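Local coordinates for protein nicotinate-nucleotide diphosphorylase (Carboxylating) (Streptococcus pyogenes GA06023, PDB 5HUO) that probably takes part in NAD(+) biosynthesis by converting quinolinate and 5-phospho-alpha-D-ribose 1-diphosphate to nicotinate ribonucleotide, CO2 and diphosphate, at residues 32-43 / 83-91; 222-231 / 242-250. All coordinates share one frame; numbering follows the deposited sequence.

Contact 1 (32-43 / 83-91)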
loop_
_atom_site.group_PDB
_atom_site.type_symbol
_atom_site.label_atom_id
_atom_site.label_comp_id
_atom_site.label_asym_id
_atom_site.label_seq_id
_atom_site.Cartn_x
_atom_site.Cartn_y
_atom_site.Cartn_z
ATOM N N ASP A 32 15.922 15.049 -15.284
ATOM C CA ASP A 32 15.873 14.868 -13.835
ATOM C C ASP A 32 14.768 13.929 -13.348
ATOM O O ASP A 32 13.803 13.692 -14.057
ATOM C CB ASP A 32 15.704 16.211 -13.144
ATOM C CG ASP A 32 16.510 16.306 -11.872
ATOM O OD1 ASP A 32 16.797 15.252 -11.202
ATOM O OD2 ASP A 32 16.857 17.448 -11.547
ATOM N N LEU A 33 14.915 13.397 -12.153
ATOM C CA LEU A 33 13.895 12.537 -11.566
ATOM C C LEU A 33 12.755 13.364 -10.975
ATOM O O LEU A 33 13.011 14.370 -10.342
ATOM C CB LEU A 33 14.500 11.644 -10.472
ATOM C CG LEU A 33 15.452 10.554 -10.942
ATOM C CD1 LEU A 33 15.976 9.770 -9.762
ATOM C CD2 LEU A 33 14.782 9.627 -11.942
ATOM N N THR A 34 11.515 12.918 -11.190
ATOM C CA THR A 34 10.286 13.634 -10.799
ATOM C C THR A 34 9.671 13.170 -9.493
ATOM O O THR A 34 9.902 12.064 -9.075
ATOM C CB THR A 34 9.199 13.549 -11.896
ATOM O OG1 THR A 34 8.690 12.224 -11.998
ATOM C CG2 THR A 34 9.739 13.910 -13.232
ATOM N N PRO A 35 8.864 13.999 -8.826
ATOM C CA PRO A 35 8.315 13.493 -7.532
ATOM C C PRO A 35 7.443 12.272 -7.679
ATOM O O PRO A 35 7.452 11.386 -6.847
ATOM C CB PRO A 35 7.464 14.650 -7.047
ATOM C CG PRO A 35 8.184 15.831 -7.566
ATOM C CD PRO A 35 8.609 15.455 -8.946
ATOM N N PHE A 36 6.684 12.224 -8.746
ATOM C CA PHE A 36 5.910 11.039 -9.021
ATOM C C PHE A 36 6.746 9.750 -8.982
ATOM O O PHE A 36 6.302 8.691 -8.514
ATOM C CB PHE A 36 5.290 11.130 -10.389
ATOM C CG PHE A 36 4.718 9.828 -10.823
ATOM C CD1 PHE A 36 3.484 9.428 -10.334
ATOM C CD2 PHE A 36 5.448 8.970 -11.687
ATOM C CE1 PHE A 36 2.964 8.206 -10.713
ATOM C CE2 PHE A 36 4.946 7.761 -12.072
ATOM C CZ PHE A 36 3.699 7.359 -11.560
ATOM N N GLN A 37 7.926 9.835 -9.553
ATOM C CA GLN A 37 8.815 8.709 -9.602
ATOM C C GLN A 37 9.437 8.370 -8.280
ATOM O O GLN A 37 9.665 7.193 -7.987
ATOM C CB GLN A 37 9.955 8.996 -10.541
ATOM C CG GLN A 37 9.706 8.759 -12.006
ATOM C CD GLN A 37 10.873 9.210 -12.879
ATOM O OE1 GLN A 37 11.318 10.326 -12.787
ATOM N NE2 GLN A 37 11.339 8.334 -13.768
ATOM N N ILE A 38 9.755 9.380 -7.465
ATOM C CA ILE A 38 10.632 9.140 -6.241
ATOM C C ILE A 38 9.968 9.230 -4.879
ATOM O O ILE A 38 10.406 8.628 -3.932
ATOM C CB ILE A 38 11.868 10.046 -6.256
ATOM C CG1 ILE A 38 11.448 11.503 -6.059
ATOM C CG2 ILE A 38 12.617 9.908 -7.544
ATOM C CD1 ILE A 38 12.614 12.466 -5.949
ATOM N N ASP A 39 8.854 9.943 -4.819
ATOM C CA ASP A 39 8.200 10.193 -3.533
ATOM C C ASP A 39 7.948 8.961 -2.653
ATOM O O ASP A 39 8.273 8.990 -1.474
ATOM C CB ASP A 39 6.910 10.955 -3.717
ATOM C CG ASP A 39 7.121 12.446 -3.892
ATOM O OD1 ASP A 39 8.258 12.906 -4.127
ATOM O OD2 ASP A 39 6.086 13.179 -3.823
ATOM N N ASP A 40 7.348 7.897 -3.192
ATOM C CA ASP A 40 7.020 6.731 -2.352
ATOM C C ASP A 40 8.231 6.116 -1.743
ATOM O O ASP A 40 8.208 5.725 -0.581
ATOM C CB ASP A 40 6.249 5.683 -3.103
ATOM C CG ASP A 40 4.807 6.082 -3.331
ATOM O OD1 ASP A 40 4.216 6.826 -2.487
ATOM O OD2 ASP A 40 4.258 5.691 -4.391
ATOM N N THR A 41 9.305 6.076 -2.515
ATOM C CA THR A 41 10.604 5.520 -2.076
ATOM C C THR A 41 11.235 6.350 -0.969
ATOM O O THR A 41 11.713 5.814 0.042
ATOM C CB THR A 41 11.608 5.492 -3.249
ATOM O OG1 THR A 41 11.107 4.706 -4.298
ATOM C CG2 THR A 41 12.889 4.938 -2.844
ATOM N N LEU A 42 11.217 7.668 -1.138
ATOM C CA LEU A 42 11.772 8.573 -0.102
ATOM C C LEU A 42 10.962 8.569 1.197
ATOM O O LEU A 42 11.512 8.527 2.277
ATOM C CB LEU A 42 11.882 10.000 -0.596
ATOM C CG LEU A 42 12.636 10.327 -1.895
ATOM C CD1 LEU A 42 13.107 11.753 -1.871
ATOM C CD2 LEU A 42 13.781 9.439 -2.164
ATOM N N LYS A 43 9.643 8.531 1.070
ATOM C CA LYS A 43 8.811 8.382 2.241
ATOM C C LYS A 43 9.178 7.113 3.007
ATOM O O LYS A 43 9.274 7.117 4.231
ATOM C CB LYS A 43 7.347 8.357 1.890
ATOM C CG LYS A 43 6.843 9.737 1.579
ATOM C CD LYS A 43 5.320 9.753 1.525
ATOM C CE LYS A 43 4.805 10.207 0.185
ATOM N NZ LYS A 43 3.411 10.677 0.362
ATOM N N THR A 83 18.376 16.826 -6.581
ATOM C CA THR A 83 16.979 17.110 -6.391
ATOM C C THR A 83 16.360 15.994 -5.558
ATOM O O THR A 83 15.325 16.229 -4.889
ATOM C CB THR A 83 16.168 17.324 -7.679
ATOM O OG1 THR A 83 16.029 16.111 -8.336
ATOM C CG2 THR A 83 16.819 18.248 -8.594
ATOM N N VAL A 84 16.962 14.808 -5.589
ATOM C CA VAL A 84 16.505 13.743 -4.699
ATOM C C VAL A 84 16.767 14.096 -3.241
ATOM O O VAL A 84 15.929 14.022 -2.377
ATOM C CB VAL A 84 17.221 12.439 -4.962
ATOM C CG1 VAL A 84 16.757 11.390 -4.000
ATOM C CG2 VAL A 84 16.934 11.949 -6.347
ATOM N N PHE A 85 17.993 14.531 -3.018
ATOM C CA PHE A 85 18.442 15.094 -1.708
ATOM C C PHE A 85 17.467 16.145 -1.181
ATOM O O PHE A 85 16.987 16.061 -0.061
ATOM C CB PHE A 85 19.833 15.721 -1.853
ATOM C CG PHE A 85 20.280 16.486 -0.659
ATOM C CD1 PHE A 85 20.955 15.861 0.358
ATOM C CD2 PHE A 85 20.048 17.836 -0.563
ATOM C CE1 PHE A 85 21.358 16.584 1.474
ATOM C CE2 PHE A 85 20.492 18.569 0.508
ATOM C CZ PHE A 85 21.133 17.952 1.542
ATOM N N GLN A 86 17.143 17.072 -2.052
ATOM C CA GLN A 86 16.231 18.157 -1.690
ATOM C C GLN A 86 14.837 17.649 -1.295
ATOM O O GLN A 86 14.193 18.159 -0.379
ATOM C CB GLN A 86 16.096 19.176 -2.839
ATOM C CG GLN A 86 17.375 19.935 -3.061
ATOM C CD GLN A 86 17.280 21.000 -4.125
ATOM O OE1 GLN A 86 17.931 20.896 -5.168
ATOM N NE2 GLN A 86 16.476 22.014 -3.894
ATOM N N ARG A 87 14.369 16.677 -2.066
ATOM C CA ARG A 87 12.977 16.195 -1.947
ATOM C C ARG A 87 12.729 15.514 -0.615
ATOM O O ARG A 87 11.664 15.582 -0.067
ATOM C CB ARG A 87 12.638 15.266 -3.125
ATOM C CG ARG A 87 11.191 14.836 -3.149
ATOM C CD ARG A 87 10.241 15.995 -3.280
ATOM N NE ARG A 87 8.878 15.550 -3.395
ATOM C CZ ARG A 87 7.803 16.256 -3.044
ATOM N NH1 ARG A 87 6.599 15.735 -3.129
ATOM N NH2 ARG A 87 7.887 17.465 -2.600
ATOM N N VAL A 88 13.753 14.911 -0.076
ATOM C CA VAL A 88 13.640 14.286 1.248
ATOM C C VAL A 88 13.172 15.319 2.275
ATOM O O VAL A 88 12.290 15.037 3.100
ATOM C CB VAL A 88 14.956 13.674 1.722
ATOM C CG1 VAL A 88 14.835 13.168 3.142
ATOM C CG2 VAL A 88 15.376 12.535 0.829
ATOM N N PHE A 89 13.762 16.505 2.230
ATOM C CA PHE A 89 13.384 17.609 3.184
ATOM C C PHE A 89 11.980 18.119 2.929
ATOM O O PHE A 89 11.196 18.281 3.804
ATOM C CB PHE A 89 14.345 18.791 3.094
ATOM C CG PHE A 89 15.740 18.464 3.490
ATOM C CD1 PHE A 89 16.130 18.526 4.799
ATOM C CD2 PHE A 89 16.664 18.035 2.537
ATOM C CE1 PHE A 89 17.413 18.167 5.174
ATOM C CE2 PHE A 89 17.953 17.679 2.894
ATOM C CZ PHE A 89 18.325 17.766 4.218
ATOM N N THR A 90 11.686 18.302 1.678
ATOM C CA THR A 90 10.432 18.877 1.220
ATOM C C THR A 90 9.174 18.019 1.465
ATOM O O THR A 90 8.097 18.539 1.684
ATOM C CB THR A 90 10.581 19.191 -0.262
ATOM O OG1 THR A 90 11.446 20.308 -0.352
ATOM C CG2 THR A 90 9.344 19.595 -0.848
ATOM N N LEU A 91 9.310 16.709 1.390
ATOM C CA LEU A 91 8.238 15.796 1.807
ATOM C C LEU A 91 7.951 15.828 3.315
ATOM O O LEU A 91 6.822 15.629 3.745
ATOM C CB LEU A 91 8.622 14.382 1.502
ATOM C CG LEU A 91 8.608 13.978 0.047
ATOM C CD1 LEU A 91 9.269 12.610 -0.052
ATOM C CD2 LEU A 91 7.190 13.918 -0.482
#
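A turn about CB-CG (chi2 61°) in Arg87, whose chain otherwise runs extended, lays its guanidinium edge against the carboxylate of Asp39. The grip is side-on: Arg87 NE reaches Asp39 OD1 at 2.8 Å and Arg87 NH1 reaches Asp39 OD2 at 2.7 Å. Both bonds are nearly straight and arrive on the syn side, and the two flat groups are turned only 26° from each other. Pro35 CG and Leu91 CD2 flank the guanidinium on opposite faces, Leu91 CD2 toward the rim, while the two bonds to Asp39 set its rotation. Next to the ion pair, Leu42 fits as a knob among Val84, Arg87, Val88 and Leu91; its CD1 meets Val88 CG2 at 3.6 Å. Arg87 returns the fit among Pro35, Ile38, Asp39 and Leu42. At the other end, Thr83 OG1 donates to Asp32 OD1 (3.1 Å) from above the carboxylate plane, and the same oxygen takes Leu33 N. Segments 35-43 and 83-91 cross at -61°. Residues 83-91 belong to the N-terminal domain; Leu33 and Ile38 also pack on Phe173 of helix 171-180, and Asp40 forms a salt bridge to Arg47 of a second subunit. A bidentate ion pair beside an aliphatic fit thus ties helix 35-49 to helix 82-92.

Contact 2 (222-231 / 242-250); sequences KMVEVEVESL and VDIIMLDNM
Two successive amides converge on Val224 O, Asp243 N at 3.1 Å and Ile244 N at 3.3 Å, at the Val224 end of the strand pairing. Asp243 closes the same end from its side chain: its OD2 takes Val224 N (2.9 Å) through the anti lone pair and also forms a salt bridge to Arg215. Beyond it the strands exchange bonds in the parallel pattern, with Val226 N donating to Ile244 O (3.1 Å), Val226 O accepting from Met246 N (2.8 Å) and Val228 bonding Met246 O and Asp248 N in turn. Glu225, extended with CG anti to the backbone N (chi1 -178°), crosses Ile244 so that its CD rests on Ile244 CG2 at 3.5 Å; its OE2 lies close to the like-charged Glu269. Glu227 runs alongside Met246, its CG 3.5 Å from Met246 SD, and its OE2 forms a salt bridge to Lys197. On the other face Val242 CG1 packs on Val224 and Val226, while Val228 and Ile245 meet against helix 231-240. These are the two strands of the beta-alpha-beta unit joined by that helix, in the C-terminal barrel domain: backbone bonds set the register, the Val226, Val228 and Ile245 face is apolar, and the opposite one sets Glu225 and Glu227 against Ile244 and Met246.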
loop_
_atom_site.group_PDB
_atom_site.type_symbol
_atom_site.label_atom_id
_atom_site.label_comp_id
_atom_site.label_asym_id
_atom_site.label_seq_id
_atom_site.Cartn_x
_atom_site.Cartn_y
_atom_site.Cartn_z
ATOM N N LYS A 222 9.766 -5.023 -29.633
ATOM C CA LYS A 222 10.909 -5.351 -28.764
ATOM C C LYS A 222 12.228 -5.540 -29.530
ATOM O O LYS A 222 12.284 -6.330 -30.466
ATOM C CB LYS A 222 10.675 -6.680 -28.020
ATOM C CG LYS A 222 9.429 -6.745 -27.143
ATOM C CD LYS A 222 9.643 -6.052 -25.844
ATOM C CE LYS A 222 8.408 -6.169 -24.992
ATOM N NZ LYS A 222 7.806 -4.847 -24.749
ATOM N N MET A 223 13.279 -4.836 -29.107
ATOM C CA MET A 223 14.642 -5.123 -29.567
ATOM C C MET A 223 15.065 -6.484 -29.091
ATOM O O MET A 223 14.597 -6.986 -28.062
ATOM C CB MET A 223 15.651 -4.148 -29.030
ATOM C CG MET A 223 15.471 -2.752 -29.614
ATOM S SD MET A 223 15.681 -2.610 -31.432
ATOM C CE MET A 223 16.001 -0.820 -31.654
ATOM N N VAL A 224 15.885 -7.143 -29.895
ATOM C CA VAL A 224 16.353 -8.483 -29.581
ATOM C C VAL A 224 17.837 -8.462 -29.591
ATOM O O VAL A 224 18.482 -8.026 -30.565
ATOM C CB VAL A 224 15.854 -9.539 -30.579
ATOM C CG1 VAL A 224 16.531 -10.885 -30.350
ATOM C CG2 VAL A 224 14.364 -9.742 -30.431
ATOM N N GLU A 225 18.370 -9.006 -28.519
ATOM C CA GLU A 225 19.813 -9.146 -28.330
ATOM C C GLU A 225 20.153 -10.609 -28.050
ATOM O O GLU A 225 19.359 -11.337 -27.491
ATOM C CB GLU A 225 20.304 -8.259 -27.173
ATOM C CG GLU A 225 21.797 -8.314 -26.933
ATOM C CD GLU A 225 22.329 -7.255 -25.964
ATOM O OE1 GLU A 225 21.588 -6.372 -25.540
ATOM O OE2 GLU A 225 23.522 -7.305 -25.626
ATOM N N VAL A 226 21.355 -11.011 -28.465
ATOM C CA VAL A 226 21.862 -12.361 -28.196
ATOM C C VAL A 226 23.250 -12.313 -27.626
ATOM O O VAL A 226 24.120 -11.661 -28.206
ATOM C CB VAL A 226 22.003 -13.194 -29.471
ATOM C CG1 VAL A 226 22.605 -14.541 -29.133
ATOM C CG2 VAL A 226 20.680 -13.403 -30.123
ATOM N N GLU A 227 23.454 -13.066 -26.549
ATOM C CA GLU A 227 24.800 -13.298 -25.980
ATOM C C GLU A 227 25.480 -14.456 -26.660
ATOM O O GLU A 227 24.942 -15.536 -26.723
ATOM C CB GLU A 227 24.771 -13.612 -24.486
ATOM C CG GLU A 227 24.072 -12.581 -23.592
ATOM C CD GLU A 227 24.119 -12.949 -22.106
ATOM O OE1 GLU A 227 24.517 -14.122 -21.781
ATOM O OE2 GLU A 227 23.763 -12.054 -21.281
ATOM N N VAL A 228 26.669 -14.199 -27.157
ATOM C CA VAL A 228 27.406 -15.130 -27.992
ATOM C C VAL A 228 28.826 -15.309 -27.477
ATOM O O VAL A 228 29.527 -14.341 -27.192
ATOM C CB VAL A 228 27.411 -14.611 -29.436
ATOM C CG1 VAL A 228 28.241 -15.469 -30.345
ATOM C CG2 VAL A 228 25.986 -14.564 -29.946
ATOM N N GLU A 229 29.255 -16.558 -27.343
ATOM C CA GLU A 229 30.640 -16.880 -26.865
ATOM C C GLU A 229 31.597 -17.311 -27.975
ATOM O O GLU A 229 32.779 -17.421 -27.748
ATOM C CB GLU A 229 30.615 -17.967 -25.784
ATOM C CG GLU A 229 29.821 -17.558 -24.545
ATOM C CD GLU A 229 29.957 -18.520 -23.381
ATOM O OE1 GLU A 229 30.995 -19.203 -23.288
ATOM O OE2 GLU A 229 29.029 -18.588 -22.543
ATOM N N SER A 230 31.058 -17.515 -29.167
ATOM C CA SER A 230 31.699 -18.190 -30.268
ATOM C C SER A 230 31.638 -17.376 -31.537
ATOM O O SER A 230 30.649 -16.730 -31.782
ATOM C CB SER A 230 30.828 -19.393 -30.510
ATOM O OG SER A 230 31.083 -20.083 -31.673
ATOM N N LEU A 231 32.674 -17.434 -32.353
ATOM C CA LEU A 231 32.725 -16.683 -33.640
ATOM C C LEU A 231 31.660 -17.166 -34.644
ATOM O O LEU A 231 31.065 -16.397 -35.393
ATOM C CB LEU A 231 34.123 -16.789 -34.279
ATOM C CG LEU A 231 35.240 -15.852 -33.804
ATOM C CD1 LEU A 231 34.815 -14.413 -34.055
ATOM C CD2 LEU A 231 35.516 -16.092 -32.327
ATOM N N VAL A 242 19.491 -9.912 -36.001
ATOM C CA VAL A 242 19.266 -9.388 -34.621
ATOM C C VAL A 242 19.726 -7.964 -34.510
ATOM O O VAL A 242 20.475 -7.475 -35.370
ATOM C CB VAL A 242 19.950 -10.150 -33.489
ATOM C CG1 VAL A 242 19.303 -11.493 -33.363
ATOM C CG2 VAL A 242 21.449 -10.214 -33.696
ATOM N N ASP A 243 19.243 -7.309 -33.457
ATOM C CA ASP A 243 19.499 -5.889 -33.260
ATOM C C ASP A 243 20.844 -5.652 -32.626
ATOM O O ASP A 243 21.565 -4.716 -32.985
ATOM C CB ASP A 243 18.388 -5.308 -32.442
ATOM C CG ASP A 243 17.057 -5.418 -33.146
ATOM O OD1 ASP A 243 16.947 -4.905 -34.296
ATOM O OD2 ASP A 243 16.099 -5.958 -32.555
ATOM N N ILE A 244 21.173 -6.521 -31.689
ATOM C CA ILE A 244 22.391 -6.383 -30.898
ATOM C C ILE A 244 23.008 -7.725 -30.598
ATOM O O ILE A 244 22.326 -8.653 -30.208
ATOM C CB ILE A 244 22.129 -5.730 -29.543
ATOM C CG1 ILE A 244 21.381 -4.418 -29.744
ATOM C CG2 ILE A 244 23.468 -5.522 -28.805
ATOM C CD1 ILE A 244 20.989 -3.707 -28.461
ATOM N N ILE A 245 24.311 -7.807 -30.815
ATOM C CA ILE A 245 25.083 -9.017 -30.496
ATOM C C ILE A 245 26.020 -8.717 -29.353
ATOM O O ILE A 245 26.740 -7.713 -29.402
ATOM C CB ILE A 245 25.893 -9.515 -31.694
ATOM C CG1 ILE A 245 24.944 -9.902 -32.822
ATOM C CG2 ILE A 245 26.762 -10.704 -31.291
ATOM C CD1 ILE A 245 25.635 -10.333 -34.098
ATOM N N MET A 246 25.938 -9.526 -28.304
ATOM C CA MET A 246 26.811 -9.369 -27.130
ATOM C C MET A 246 27.960 -10.337 -27.211
ATOM O O MET A 246 27.747 -11.523 -27.234
ATOM C CB MET A 246 26.094 -9.643 -25.826
ATOM C CG MET A 246 27.029 -9.495 -24.628
ATOM S SD MET A 246 26.381 -10.067 -23.040
ATOM C CE MET A 246 25.372 -8.692 -22.537
ATOM N N LEU A 247 29.172 -9.809 -27.275
ATOM C CA LEU A 247 30.409 -10.634 -27.301
ATOM C C LEU A 247 30.851 -10.822 -25.880
ATOM O O LEU A 247 31.302 -9.913 -25.227
ATOM C CB LEU A 247 31.528 -10.001 -28.137
ATOM C CG LEU A 247 31.146 -9.588 -29.569
ATOM C CD1 LEU A 247 32.280 -8.880 -30.294
ATOM C CD2 LEU A 247 30.670 -10.778 -30.387
ATOM N N ASP A 248 30.678 -12.028 -25.406
ATOM C CA ASP A 248 30.845 -12.327 -23.980
ATOM C C ASP A 248 32.275 -12.774 -23.646
ATOM O O ASP A 248 32.739 -13.794 -24.140
ATOM C CB ASP A 248 29.838 -13.402 -23.561
ATOM C CG ASP A 248 29.714 -13.547 -22.058
ATOM O OD1 ASP A 248 30.430 -12.866 -21.273
ATOM O OD2 ASP A 248 28.859 -14.377 -21.681
ATOM N N ASN A 249 32.947 -11.965 -22.828
ATOM C CA ASN A 249 34.302 -12.241 -22.306
ATOM C C ASN A 249 35.269 -12.748 -23.376
ATOM O O ASN A 249 36.063 -13.620 -23.145
ATOM C CB ASN A 249 34.243 -13.200 -21.110
ATOM N N MET A 250 35.161 -12.202 -24.573
ATOM C CA MET A 250 35.988 -12.641 -25.717
ATOM C C MET A 250 37.322 -11.893 -25.724
ATOM O O MET A 250 37.408 -10.766 -25.259
ATOM C CB MET A 250 35.230 -12.472 -27.076
ATOM C CG MET A 250 34.090 -13.490 -27.336
ATOM S SD MET A 250 33.280 -13.500 -28.969
ATOM C CE MET A 250 34.350 -12.482 -29.984
#

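Overall arrangement
Contact 1 and contact 2 lie on opposite sides of the chain's centre, with centres 37 Å apart and nearest atoms about 18 Å apart, and share no element. Contact 1 is partly buried: helix 82-92 lies on the N-terminal domain's antiparallel sheet, while segment 32-43 lies outside that sheet, and two other subunits bond to it. Contact 2 is the more buried and joins neighbouring strands inside the parallel sheet of the C-terminal domain, with other subunits meeting mainly its 222-223 end. The chemistry follows: side chains make the polar links across contact 1, an ion pair between the helices and a hydroxyl to the loop ahead of helix 35-49, whereas main-chain amides and carbonyls do most of the bonding in contact 2.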